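Local coordinates for beta-1,3-1,4-glucanase (Caldicellulosiruptor sp. F32, PDB 5H4R), which hydrolyses mixed-linkage beta-1,3-1,4-glucans such as lichenan, acting as a lichenase of glycoside hydrolase family 5, at residues N38-F43 / S234-V239; Q188-L191 / E197-L200; L200-N203 / C207-A210; Y277-Q282 / V340-Y345; N363-N368 / K381-E386. The protein carries 1 engineered substitution. One frame throughout, in Å; residues are numbered along the deposited sequence.

Interaction 1. Residues N38-F43 / S234-V239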
# COMPACT_ATOMS: atom_id res chain seq x y z
N ASN A 38 -11.39 -18.51 8.02
CA ASN A 38 -12.56 -17.70 7.72
C ASN A 38 -12.38 -17.10 6.33
O ASN A 38 -11.33 -17.21 5.70
CB ASN A 38 -12.80 -16.62 8.78
CG ASN A 38 -11.70 -15.58 8.86
OD1 ASN A 38 -11.04 -15.26 7.88
ND2 ASN A 38 -11.50 -15.05 10.05
N ALA A 39 -13.46 -16.48 5.84
CA ALA A 39 -13.47 -15.98 4.47
C ALA A 39 -12.42 -14.90 4.26
O ALA A 39 -11.76 -14.85 3.22
CB ALA A 39 -14.86 -15.45 4.11
N ALA A 40 -12.24 -14.02 5.25
CA ALA A 40 -11.35 -12.89 5.09
C ALA A 40 -9.91 -13.36 4.94
O ALA A 40 -9.17 -12.85 4.09
CB ALA A 40 -11.47 -11.96 6.29
N LEU A 41 -9.51 -14.33 5.75
CA LEU A 41 -8.13 -14.76 5.67
C LEU A 41 -7.88 -15.63 4.44
O LEU A 41 -6.77 -15.59 3.88
CB LEU A 41 -7.72 -15.45 6.97
CG LEU A 41 -7.60 -14.46 8.13
CD1 LEU A 41 -7.42 -15.20 9.46
CD2 LEU A 41 -6.48 -13.47 7.94
N LYS A 42 -8.92 -16.35 3.95
CA LYS A 42 -8.79 -17.06 2.68
C LYS A 42 -8.65 -16.07 1.52
O LYS A 42 -7.89 -16.31 0.58
CB LYS A 42 -9.99 -17.97 2.46
CG LYS A 42 -10.04 -19.12 3.42
CD LYS A 42 -11.29 -19.95 3.17
CE LYS A 42 -11.43 -21.07 4.16
NZ LYS A 42 -12.74 -21.74 3.98
N PHE A 43 -9.40 -14.96 1.59
CA PHE A 43 -9.29 -13.87 0.62
C PHE A 43 -7.87 -13.31 0.57
O PHE A 43 -7.26 -13.22 -0.50
CB PHE A 43 -10.31 -12.78 1.02
CG PHE A 43 -10.40 -11.58 0.07
CD1 PHE A 43 -11.31 -11.57 -0.99
CD2 PHE A 43 -9.63 -10.45 0.29
CE1 PHE A 43 -11.41 -10.45 -1.82
CE2 PHE A 43 -9.73 -9.35 -0.54
CZ PHE A 43 -10.62 -9.35 -1.59
N SER A 234 -20.52 -4.72 0.41
CA SER A 234 -19.82 -5.85 1.01
C SER A 234 -18.35 -5.98 0.58
O SER A 234 -17.67 -6.90 1.05
CB SER A 234 -20.55 -7.15 0.65
OG SER A 234 -20.76 -7.20 -0.75
N ARG A 235 -17.89 -5.14 -0.33
CA ARG A 235 -16.50 -5.13 -0.77
C ARG A 235 -15.55 -5.03 0.42
O ARG A 235 -15.84 -4.38 1.42
CB ARG A 235 -16.32 -3.90 -1.69
CG ARG A 235 -14.97 -3.62 -2.22
CD ARG A 235 -14.95 -2.39 -3.11
NE ARG A 235 -16.07 -2.27 -4.04
CZ ARG A 235 -16.26 -3.03 -5.11
NH1 ARG A 235 -15.43 -4.02 -5.37
NH2 ARG A 235 -17.33 -2.85 -5.87
N TYR A 236 -14.38 -5.67 0.29
CA TYR A 236 -13.34 -5.50 1.31
C TYR A 236 -12.74 -4.11 1.21
O TYR A 236 -12.50 -3.59 0.12
CB TYR A 236 -12.24 -6.55 1.15
CG TYR A 236 -12.64 -7.93 1.61
CD1 TYR A 236 -13.25 -8.82 0.73
CD2 TYR A 236 -12.40 -8.36 2.91
CE1 TYR A 236 -13.61 -10.09 1.12
CE2 TYR A 236 -12.77 -9.63 3.32
CZ TYR A 236 -13.38 -10.49 2.42
OH TYR A 236 -13.76 -11.75 2.80
N LEU A 237 -12.45 -3.52 2.38
CA LEU A 237 -11.93 -2.17 2.51
C LEU A 237 -10.72 -2.20 3.43
O LEU A 237 -10.76 -2.83 4.48
CB LEU A 237 -12.97 -1.25 3.11
CG LEU A 237 -14.36 -1.26 2.50
CD1 LEU A 237 -15.31 -0.38 3.32
CD2 LEU A 237 -14.28 -0.78 1.06
N MET A 238 -9.66 -1.50 3.03
CA MET A 238 -8.44 -1.42 3.81
C MET A 238 -8.36 -0.08 4.53
O MET A 238 -8.66 0.95 3.93
CB MET A 238 -7.22 -1.60 2.89
CG MET A 238 -6.99 -3.03 2.42
SD MET A 238 -5.75 -3.17 1.09
CE MET A 238 -4.26 -2.58 1.92
N VAL A 239 -7.94 -0.11 5.80
CA VAL A 239 -7.77 1.12 6.56
C VAL A 239 -6.42 1.08 7.26
O VAL A 239 -6.06 0.05 7.85
CB VAL A 239 -8.88 1.35 7.59
CG1 VAL A 239 -10.20 1.59 6.88
CG2 VAL A 239 -8.96 0.18 8.56

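Interaction 2. Residues Q188-L191 / E197-L200. Engineered in segment 188-191: Gln188 (natural residue Glu). With BGC (beta-D-glucopyranose), chain B; BGC (beta-D-glucopyranose), chain C.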
# COMPACT_ATOMS: atom_id res chain seq x y z
N GLN A 188 -0.87 7.05 3.81
CA GLN A 188 -0.05 7.22 5.02
C GLN A 188 -0.50 8.50 5.73
O GLN A 188 0.19 9.52 5.74
CB GLN A 188 1.44 7.24 4.69
CG GLN A 188 1.89 5.91 4.20
CD GLN A 188 3.36 5.77 3.92
OE1 GLN A 188 3.88 4.67 4.02
NE2 GLN A 188 4.01 6.86 3.51
N PRO A 189 -1.68 8.46 6.34
CA PRO A 189 -2.22 9.68 6.96
C PRO A 189 -1.37 10.10 8.14
O PRO A 189 -1.05 9.29 9.01
CB PRO A 189 -3.63 9.26 7.40
CG PRO A 189 -3.54 7.81 7.61
CD PRO A 189 -2.52 7.29 6.59
N ARG A 190 -0.98 11.38 8.17
CA ARG A 190 -0.02 11.85 9.15
C ARG A 190 0.01 13.37 9.14
O ARG A 190 -0.52 14.02 8.23
CB ARG A 190 1.38 11.30 8.87
CG ARG A 190 1.98 11.85 7.58
CD ARG A 190 3.10 10.99 7.07
NE ARG A 190 3.80 11.66 5.99
CZ ARG A 190 3.41 11.66 4.72
NH1 ARG A 190 2.31 11.02 4.35
NH2 ARG A 190 4.11 12.32 3.82
N LEU A 191 0.69 13.93 10.13
CA LEU A 191 0.99 15.35 10.15
C LEU A 191 2.28 15.48 9.36
O LEU A 191 3.18 14.65 9.51
CB LEU A 191 1.14 15.85 11.59
CG LEU A 191 -0.07 15.60 12.50
CD1 LEU A 191 0.27 15.92 13.95
CD2 LEU A 191 -1.24 16.43 12.04
N GLU A 197 5.82 13.63 12.12
CA GLU A 197 5.36 13.11 10.83
C GLU A 197 5.43 11.59 10.79
O GLU A 197 4.54 10.94 10.24
CB GLU A 197 6.18 13.72 9.68
CG GLU A 197 5.74 13.16 8.33
CD GLU A 197 6.18 13.95 7.13
OE1 GLU A 197 6.77 15.05 7.28
OE2 GLU A 197 5.91 13.44 5.99
N TRP A 198 6.50 11.00 11.33
CA TRP A 198 6.70 9.55 11.25
C TRP A 198 6.74 8.86 12.60
O TRP A 198 6.98 7.64 12.64
CB TRP A 198 7.99 9.23 10.48
CG TRP A 198 8.00 9.83 9.10
CD1 TRP A 198 8.76 10.87 8.67
CD2 TRP A 198 7.19 9.44 7.97
NE1 TRP A 198 8.51 11.14 7.34
CE2 TRP A 198 7.52 10.30 6.90
CE3 TRP A 198 6.20 8.47 7.78
CZ2 TRP A 198 6.93 10.19 5.64
CZ3 TRP A 198 5.60 8.37 6.52
CH2 TRP A 198 5.97 9.23 5.47
N TRP A 199 6.51 9.57 13.70
CA TRP A 199 6.61 9.00 15.03
C TRP A 199 5.67 9.77 15.94
O TRP A 199 5.57 10.99 15.84
CB TRP A 199 8.05 9.11 15.54
CG TRP A 199 8.21 8.76 16.98
CD1 TRP A 199 8.32 7.51 17.52
CD2 TRP A 199 8.27 9.68 18.07
NE1 TRP A 199 8.46 7.60 18.88
CE2 TRP A 199 8.43 8.92 19.25
CE3 TRP A 199 8.22 11.08 18.17
CZ2 TRP A 199 8.53 9.51 20.51
CZ3 TRP A 199 8.32 11.66 19.42
CH2 TRP A 199 8.47 10.88 20.57
N LEU A 200 4.99 9.05 16.82
CA LEU A 200 4.09 9.65 17.78
C LEU A 200 4.60 9.52 19.21
O LEU A 200 5.19 8.50 19.59
CB LEU A 200 2.70 9.02 17.72
CG LEU A 200 1.99 9.13 16.39
CD1 LEU A 200 0.63 8.45 16.49
CD2 LEU A 200 1.82 10.59 15.97
C2 BGC B . 9.47 7.44 3.78
C3 BGC B . 8.32 7.54 2.77
C4 BGC B . 7.63 6.19 2.62
C5 BGC B . 7.19 5.69 4.00
C6 BGC B . 6.80 4.21 4.08
C1 BGC B . 8.93 6.94 5.12
O1 BGC B . 9.98 6.72 6.09
O2 BGC B . 10.07 8.74 3.89
O3 BGC B . 8.84 7.96 1.51
O4 BGC B . 6.52 6.46 1.74
O5 BGC B . 8.32 5.69 4.86
O6 BGC B . 6.64 3.78 5.46
C2 BGC C . 4.89 5.89 0.13
C3 BGC C . 5.37 5.76 -1.31
C4 BGC C . 6.88 5.93 -1.30
C5 BGC C . 7.42 4.65 -0.66
C6 BGC C . 8.95 4.66 -0.56
C1 BGC C . 5.88 5.32 1.16
O2 BGC C . 3.58 5.31 0.26
O3 BGC C . 4.73 6.78 -2.06
O4 BGC C . 7.33 6.03 -2.64
O5 BGC C . 6.86 4.43 0.63
O6 BGC C . 9.47 5.84 0.06

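Interaction 3. Residues L200-N203 / C207-A210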
# COMPACT_ATOMS: atom_id res chain seq x y z
N LEU A 200 4.99 9.05 16.82
CA LEU A 200 4.09 9.65 17.78
C LEU A 200 4.60 9.52 19.21
O LEU A 200 5.19 8.50 19.59
CB LEU A 200 2.70 9.02 17.72
CG LEU A 200 1.99 9.13 16.39
CD1 LEU A 200 0.63 8.45 16.49
CD2 LEU A 200 1.82 10.59 15.97
N ASP A 201 4.36 10.56 19.98
CA ASP A 201 4.40 10.53 21.43
C ASP A 201 2.95 10.54 21.91
O ASP A 201 2.28 11.57 21.83
CB ASP A 201 5.18 11.74 21.95
CG ASP A 201 5.22 11.83 23.46
OD1 ASP A 201 4.58 11.02 24.15
OD2 ASP A 201 5.89 12.75 23.97
N MET A 202 2.45 9.40 22.37
CA MET A 202 1.04 9.31 22.69
C MET A 202 0.70 9.97 24.02
O MET A 202 -0.48 9.96 24.41
CB MET A 202 0.59 7.85 22.69
CG MET A 202 0.46 7.25 21.28
SD MET A 202 -0.67 8.19 20.22
CE MET A 202 -2.26 7.79 20.95
N ASN A 203 1.68 10.55 24.71
CA ASN A 203 1.41 11.46 25.82
C ASN A 203 1.16 12.89 25.36
O ASN A 203 0.73 13.72 26.17
CB ASN A 203 2.58 11.46 26.82
CG ASN A 203 2.76 10.13 27.52
OD1 ASN A 203 1.79 9.43 27.82
ND2 ASN A 203 4.00 9.78 27.79
N CYS A 207 -0.52 14.48 19.11
CA CYS A 207 -0.50 13.13 18.55
C CYS A 207 -1.80 12.40 18.85
O CYS A 207 -2.32 11.69 17.99
CB CYS A 207 0.68 12.35 19.12
SG CYS A 207 2.27 13.10 18.76
N ARG A 208 -2.33 12.55 20.06
CA ARG A 208 -3.60 11.89 20.35
C ARG A 208 -4.69 12.41 19.43
O ARG A 208 -5.55 11.65 18.99
CB ARG A 208 -3.98 12.09 21.82
CG ARG A 208 -2.92 11.54 22.76
CD ARG A 208 -3.40 11.40 24.20
NE ARG A 208 -4.45 10.38 24.33
CZ ARG A 208 -4.23 9.07 24.47
NH1 ARG A 208 -3.00 8.58 24.50
NH2 ARG A 208 -5.26 8.23 24.58
N ASP A 209 -4.66 13.71 19.13
CA ASP A 209 -5.67 14.32 18.26
C ASP A 209 -5.60 13.76 16.84
O ASP A 209 -6.63 13.50 16.21
CB ASP A 209 -5.47 15.83 18.27
CG ASP A 209 -6.42 16.55 17.34
OD1 ASP A 209 -7.64 16.60 17.62
OD2 ASP A 209 -5.94 17.09 16.33
N ALA A 210 -4.39 13.54 16.33
CA ALA A 210 -4.23 13.02 14.97
C ALA A 210 -4.71 11.57 14.88
O ALA A 210 -5.35 11.18 13.89
CB ALA A 210 -2.78 13.17 14.53

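Interaction 4. Residues Y277-Q282 / V340-Y345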
# COMPACT_ATOMS: atom_id res chain seq x y z
N TYR A 277 14.69 -0.72 8.46
CA TYR A 277 14.75 0.55 7.75
C TYR A 277 16.15 0.84 7.20
O TYR A 277 16.29 1.27 6.04
CB TYR A 277 14.30 1.67 8.69
CG TYR A 277 14.54 3.06 8.15
CD1 TYR A 277 13.65 3.62 7.23
CD2 TYR A 277 15.63 3.80 8.56
CE1 TYR A 277 13.88 4.87 6.73
CE2 TYR A 277 15.84 5.06 8.05
CZ TYR A 277 14.96 5.58 7.15
OH TYR A 277 15.22 6.86 6.67
N ASN A 278 17.19 0.61 8.01
CA ASN A 278 18.53 1.02 7.60
C ASN A 278 19.00 0.26 6.36
O ASN A 278 19.80 0.79 5.57
CB ASN A 278 19.53 0.87 8.76
CG ASN A 278 19.66 -0.56 9.30
OD1 ASN A 278 18.98 -1.48 8.89
ND2 ASN A 278 20.58 -0.74 10.25
N PHE A 279 18.49 -0.96 6.15
CA PHE A 279 18.75 -1.74 4.94
C PHE A 279 17.80 -1.40 3.79
O PHE A 279 18.23 -1.14 2.67
CB PHE A 279 18.64 -3.24 5.24
CG PHE A 279 18.72 -4.09 4.02
CD1 PHE A 279 19.91 -4.27 3.36
CD2 PHE A 279 17.58 -4.69 3.50
CE1 PHE A 279 19.97 -5.02 2.21
CE2 PHE A 279 17.65 -5.45 2.36
CZ PHE A 279 18.83 -5.62 1.72
N ALA A 280 16.49 -1.41 4.07
CA ALA A 280 15.48 -1.43 3.02
C ALA A 280 15.20 -0.06 2.41
O ALA A 280 14.96 0.03 1.20
CB ALA A 280 14.20 -2.00 3.59
N LEU A 281 15.19 0.99 3.22
CA LEU A 281 14.65 2.27 2.78
C LEU A 281 15.61 3.44 2.98
O LEU A 281 15.63 4.35 2.16
CB LEU A 281 13.34 2.52 3.50
CG LEU A 281 12.64 3.86 3.25
CD1 LEU A 281 12.31 4.01 1.79
CD2 LEU A 281 11.37 3.92 4.10
N GLN A 282 16.42 3.42 4.04
CA GLN A 282 17.41 4.48 4.23
C GLN A 282 18.33 4.58 3.02
O GLN A 282 18.75 3.57 2.46
CB GLN A 282 18.23 4.23 5.50
CG GLN A 282 19.08 5.40 5.87
CD GLN A 282 19.66 5.26 7.28
OE1 GLN A 282 19.73 4.17 7.83
NE2 GLN A 282 20.07 6.38 7.86
N VAL A 340 17.71 -10.33 -2.48
CA VAL A 340 17.08 -11.63 -2.74
C VAL A 340 16.76 -12.36 -1.44
O VAL A 340 15.64 -12.86 -1.22
CB VAL A 340 17.99 -12.47 -3.66
CG1 VAL A 340 17.58 -13.93 -3.70
CG2 VAL A 340 18.02 -11.89 -5.07
N GLU A 341 17.73 -12.43 -0.52
CA GLU A 341 17.47 -13.09 0.75
C GLU A 341 16.40 -12.36 1.55
O GLU A 341 15.50 -13.00 2.13
CB GLU A 341 18.76 -13.21 1.56
CG GLU A 341 19.76 -14.19 0.96
CD GLU A 341 21.07 -14.30 1.74
OE1 GLU A 341 21.08 -14.19 2.99
OE2 GLU A 341 22.14 -14.47 1.08
N PHE A 342 16.49 -11.02 1.60
CA PHE A 342 15.47 -10.20 2.24
C PHE A 342 14.08 -10.51 1.70
O PHE A 342 13.12 -10.67 2.47
CB PHE A 342 15.80 -8.72 2.01
CG PHE A 342 14.68 -7.77 2.33
CD1 PHE A 342 14.47 -7.30 3.61
CD2 PHE A 342 13.85 -7.30 1.31
CE1 PHE A 342 13.43 -6.40 3.87
CE2 PHE A 342 12.83 -6.41 1.56
CZ PHE A 342 12.61 -5.95 2.84
N ALA A 343 13.94 -10.53 0.37
CA ALA A 343 12.61 -10.63 -0.21
C ALA A 343 11.99 -11.99 0.07
O ALA A 343 10.79 -12.08 0.40
CB ALA A 343 12.66 -10.38 -1.72
N ALA A 344 12.78 -13.05 -0.04
CA ALA A 344 12.28 -14.37 0.29
C ALA A 344 11.87 -14.44 1.75
O ALA A 344 10.81 -14.98 2.08
CB ALA A 344 13.35 -15.42 -0.02
N TYR A 345 12.73 -13.94 2.64
CA TYR A 345 12.44 -14.04 4.06
C TYR A 345 11.20 -13.25 4.43
O TYR A 345 10.32 -13.74 5.16
CB TYR A 345 13.64 -13.56 4.89
CG TYR A 345 13.42 -13.77 6.36
CD1 TYR A 345 13.77 -14.97 6.97
CD2 TYR A 345 12.87 -12.77 7.15
CE1 TYR A 345 13.56 -15.18 8.32
CE2 TYR A 345 12.66 -12.97 8.53
CZ TYR A 345 13.00 -14.17 9.09
OH TYR A 345 12.81 -14.38 10.44

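Interaction 5. Residues N363-N368 / K381-E386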
# COMPACT_ATOMS: atom_id res chain seq x y z
N ASN A 363 9.60 1.77 -10.82
CA ASN A 363 10.29 1.85 -12.10
C ASN A 363 11.59 2.67 -12.03
O ASN A 363 12.03 3.22 -13.04
CB ASN A 363 9.39 2.45 -13.19
CG ASN A 363 9.85 2.09 -14.60
OD1 ASN A 363 10.33 0.98 -14.82
ND2 ASN A 363 9.69 3.01 -15.56
N ALA A 364 12.20 2.76 -10.85
CA ALA A 364 13.44 3.50 -10.67
C ALA A 364 14.59 2.52 -10.43
O ALA A 364 14.52 1.70 -9.51
CB ALA A 364 13.34 4.48 -9.49
N PHE A 365 15.65 2.65 -11.23
CA PHE A 365 16.74 1.68 -11.22
C PHE A 365 18.12 2.28 -10.98
O PHE A 365 19.00 1.61 -10.44
CB PHE A 365 16.77 0.91 -12.56
CG PHE A 365 15.54 0.08 -12.77
CD1 PHE A 365 15.44 -1.18 -12.20
CD2 PHE A 365 14.46 0.57 -13.50
CE1 PHE A 365 14.30 -1.94 -12.35
CE2 PHE A 365 13.31 -0.19 -13.64
CZ PHE A 365 13.24 -1.43 -13.07
N TYR A 366 18.33 3.52 -11.40
CA TYR A 366 19.62 4.17 -11.24
C TYR A 366 19.42 5.65 -10.94
O TYR A 366 18.37 6.22 -11.20
CB TYR A 366 20.48 3.96 -12.48
CG TYR A 366 19.91 4.49 -13.75
CD1 TYR A 366 20.03 5.83 -14.08
CD2 TYR A 366 19.25 3.66 -14.65
CE1 TYR A 366 19.52 6.32 -15.26
CE2 TYR A 366 18.74 4.13 -15.82
CZ TYR A 366 18.88 5.48 -16.13
OH TYR A 366 18.38 6.00 -17.31
N GLY A 367 20.47 6.26 -10.39
CA GLY A 367 20.42 7.64 -9.96
C GLY A 367 20.23 7.76 -8.46
O GLY A 367 20.19 6.78 -7.71
N ASN A 368 20.09 9.01 -8.02
CA ASN A 368 20.05 9.34 -6.60
C ASN A 368 18.69 9.11 -5.97
O ASN A 368 18.52 9.42 -4.78
CB ASN A 368 20.43 10.80 -6.39
CG ASN A 368 21.86 11.08 -6.73
OD1 ASN A 368 22.75 10.29 -6.41
ND2 ASN A 368 22.10 12.21 -7.39
N LYS A 381 10.99 -6.04 -19.54
CA LYS A 381 11.93 -7.02 -19.03
C LYS A 381 12.11 -6.86 -17.53
O LYS A 381 12.17 -5.74 -17.00
CB LYS A 381 13.27 -6.89 -19.74
CG LYS A 381 13.19 -7.25 -21.23
CD LYS A 381 14.54 -7.49 -21.85
CE LYS A 381 14.44 -7.48 -23.38
NZ LYS A 381 13.19 -8.14 -23.86
N TRP A 382 12.23 -7.99 -16.84
CA TRP A 382 12.52 -7.93 -15.41
C TRP A 382 14.01 -7.68 -15.22
O TRP A 382 14.85 -8.47 -15.70
CB TRP A 382 12.07 -9.22 -14.70
CG TRP A 382 10.59 -9.39 -14.74
CD1 TRP A 382 9.89 -10.12 -15.65
CD2 TRP A 382 9.62 -8.77 -13.88
NE1 TRP A 382 8.54 -10.02 -15.41
CE2 TRP A 382 8.35 -9.20 -14.32
CE3 TRP A 382 9.70 -7.93 -12.77
CZ2 TRP A 382 7.17 -8.81 -13.70
CZ3 TRP A 382 8.51 -7.53 -12.15
CH2 TRP A 382 7.27 -7.96 -12.63
N VAL A 383 14.34 -6.60 -14.53
CA VAL A 383 15.75 -6.29 -14.25
C VAL A 383 16.29 -7.20 -13.15
O VAL A 383 17.46 -7.60 -13.18
CB VAL A 383 15.88 -4.81 -13.87
CG1 VAL A 383 17.31 -4.48 -13.50
CG2 VAL A 383 15.45 -3.95 -15.04
N TYR A 384 15.43 -7.53 -12.18
CA TYR A 384 15.80 -8.32 -11.01
C TYR A 384 14.86 -9.52 -10.90
O TYR A 384 14.08 -9.63 -9.96
CB TYR A 384 15.74 -7.46 -9.75
CG TYR A 384 16.71 -6.32 -9.79
CD1 TYR A 384 18.06 -6.57 -9.76
CD2 TYR A 384 16.28 -5.00 -9.85
CE1 TYR A 384 18.97 -5.56 -9.82
CE2 TYR A 384 17.18 -3.96 -9.91
CZ TYR A 384 18.53 -4.24 -9.88
OH TYR A 384 19.49 -3.25 -9.93
N PRO A 385 14.89 -10.41 -11.89
CA PRO A 385 14.04 -11.61 -11.80
C PRO A 385 14.34 -12.46 -10.58
O PRO A 385 13.45 -13.19 -10.10
CB PRO A 385 14.35 -12.35 -13.10
CG PRO A 385 15.72 -11.89 -13.49
CD PRO A 385 15.81 -10.45 -13.03
N GLU A 386 15.55 -12.37 -10.04
CA GLU A 386 15.91 -13.14 -8.85
C GLU A 386 15.08 -12.72 -7.64
O GLU A 386 14.74 -13.55 -6.79
CB GLU A 386 17.39 -12.99 -8.55
CG GLU A 386 18.30 -13.42 -9.72
CD GLU A 386 18.65 -12.31 -10.72
OE1 GLU A 386 18.09 -11.19 -10.68
OE2 GLU A 386 19.54 -12.61 -11.56
O HOH W 1 18.46 -0.84 -9.45

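Interaction 1. Residues N38-F43 / S234-V239
Tyr236 lays its ring flat against that of Phe43, and this face-to-face stack makes up most of the contact. The centroids are 3.9 Å apart and the planes 22° from parallel. Tyr236 CD1 sits over the centre of the phenylalanine ring, while Phe43 CD2 lies over the centre of the tyrosine ring. The two side chains run past each other in opposite directions, one coming from helix 39-47 and the other from the residue just before strand 237-240. Phe43 reaches this position because its CG stands anti to the backbone N (chi1 -176°). At the far end of the tyrosine, the phenol rests on the first turn of the helix: Tyr236 OH is 3.5 Å from Ala40 CA, and Ala40 CB lies 4.0 Å from Tyr236 CE2. That turn is capped by Asn38, whose OD1 accepts from Leu41 N at 2.8 Å. Phe43 also meets Tyr135 edge-to-face and touches Ile182 of strand 181-184, which places the helix across the end of the barrel where these strands start. A serine in place of Phe43 would probably open a gap over the Tyr236 ring and leave it free to shift. No hydrogen bond links the two segments, so helix and strand are joined here by ring stacking and van der Waals packing, with the phenol oxygen laid against the helix backbone.

Interaction 2. Residues Q188-L191 / E197-L200
Arg190 holds Glu197 by its carboxylate; its side chain runs past Glu197 and over the indole of Trp198 before its nitrogens divide between two acceptors. CG sits between the backbone N and the carbonyl carbon (chi1 67°), which aims the chain at segment 197-200. Arg190 CB passes 3.5 Å from Glu197 O, and CG also passes that oxygen. From CG to NE the chain is extended; Arg190 CD makes a CH-pi contact 3.9 Å from the centroid of the six-membered ring of Trp198. Arg190 NE lies over the indole face, 3.3 Å from Trp198 CH2 and offset toward the ring's rim. Arg190 NE donates to Glu197 OE2 at 2.8 Å (155°), and Arg190 NH2 to the same oxygen at 3.0 Å, a side-on salt bridge closing on one atom. Arg190 NH1 turns back to Gln188 O at 2.9 Å, in the carbonyl plane. The guanidinium plane lies 15° from that of the indole, whose opposite face carries C1 of the chain B glucose. With Arg190 cut back to an alanine, Glu197 would probably lose its charged mate and the Trp198 ring one of the groups that cover it. Gln188, engineered in place of glutamate, donates from NE2 to O4 of that glucose at 3.1 Å, the oxygen linking it to the chain C sugar, while its OE1 is bonded to His272; the position is consistent with the family's acid/base glutamate. Both segments belong to the loop between strand 181-184 and helix 205-226, with Pro189 packed on Ile214 and Leu191 on Glu206 of that helix.

Interaction 3. Residues L200-N203 / C207-A210
Within the beta-alpha loop that leads from strand 181-184 into helix 205-226, residues 200-203 fold back on the first turns of the helix, where Cys207 and Arg208 receive them. Cys207 faces the loop. Its SG packs 3.8 Å from Leu200 CD2 and accepts a weak hydrogen bond from Asp201 N, 3.5 Å from Cys207 SG, while Cys207 CB comes within 3.2 Å of Asp201 O. The thiol thus meets apolar and polar neighbours at once. Arg208 takes hold of the next residue: its NH1 donates to Met202 O at 2.9 Å, a nearly straight bond (165°) that lies in the guanidinium plane, although the donor is tilted from the carbonyl plane. The bend of the arginine at chi3 (67°) curls its end round to that oxygen. Met202, itself bent at chi2 and chi3, crosses the arginine at about a right angle and brings CE over one face of the guanidinium, 3.7 Å from Arg208 NH1. The other terminal nitrogen, Arg208 NH2, forms a salt bridge with Glu253, so the group is tied on two sides and its rotation is probably restricted. The loop is also shaped from within, Asp201 OD1 accepting from Asn203 N at 3.0 Å. That last bond defines an Asx turn, here placed shortly before a barrel helix of the TIM-barrel fold.

Interaction 4. Residues Y277-Q282 / V340-Y345
Phe279 presses its rim against Phe342, joining two helices of the TIM barrel: the short helix 277-280, in the loop after strand 267-272, and helix 336-352, which connects strands 322-327 and 356-361. The atom in front is Phe279 CE2, 3.8 Å from Phe342 CG and equally close to CB of the same residue, so the rim meets the root of the other side chain. The ring planes are 53° apart with centroids at 5.5 Å, so the pair is an oblique one. Farther along the same ring, Phe342 CZ lies 4.3 Å from Ala280 CB. In both phenylalanines CG is anti to the backbone N (chi1 173° and 166°), which carries each ring out from its helix to lie between the two. Around this pair, Trp293 meets both rings, edge-to-face with Phe342, while Ile304 of helix 298-316 touches Phe342; the two phenylalanines and Ala280 are buried. The short helix leads to Leu281, which touches the bound glucan. The C-terminal end of this helix is fastened by Tyr277 O, which accepts from Leu281 N at 3.0 Å and from Gln282 N at 2.9 Å, the donors arriving from opposite faces of the carbonyl plane.

Interaction 5. Residues N363-N368 / K381-E386
Phe365 turns the edge of its ring to Tyr384, whose CE2 lies near the phenylalanine plane at 4.0 Å from Phe365 CD1. Elsewhere on that edge, in plane, is Asn363 OD1. Val383 approaches the ring obliquely, with CG2 3.5 Å from Phe365 CE1. The other isopropyl branch serves the neighbouring ring: Val383 CG1 stands 3.6 Å above the plane of the Tyr384 ring, offset toward its rim, while Arg339 makes a cation-pi contact with the same tyrosine. Val383 thus touches both aromatics, CG2 reaching Phe365 alone while CG1 covers Tyr384 and borders Phe365, because CG1 is anti to the backbone N (chi1 177°) and CG2 anti to the carbonyl carbon. In the TIM barrel this surface contact joins the loop that follows the last barrel strand, 356-361, to the link between the small hairpin 375-376/381-382 and the C-terminal helix 385-395, of which Tyr384 is the N-cap residue. The phenylalanine and tyrosine side chains slide past each other in opposite directions, leaving the Tyr384 hydroxyl on the side of the Phe365 backbone. A water fills the last step, donating to Phe365 O at 2.7 Å and hydrogen-bonded to Tyr384 OH, also at 2.7 Å.

How the interactions relate
Interactions 2 and 3 are continuous: they share Leu200, their centres are 10 Å apart, and Leu191 CD1 packs 4.1 Å from Ala210 CB. Both are nested in the chain loop closed by interaction 1, whose centre lies 26 Å from that of interaction 2. Interactions 4 and 5 follow later in the chain and also touch, Val340 CG2 lying 3.7 Å from Glu386 CB. The bound glucan relates several of them: interaction 2 contributes Gln188 and Trp198 to its pocket and interaction 4 contributes Leu281, with nearest atoms of these two contacts about 8 Å apart. In interaction 5, the side chain of Phe365 is about 11 Å from a bound beta-D-glucopyranose.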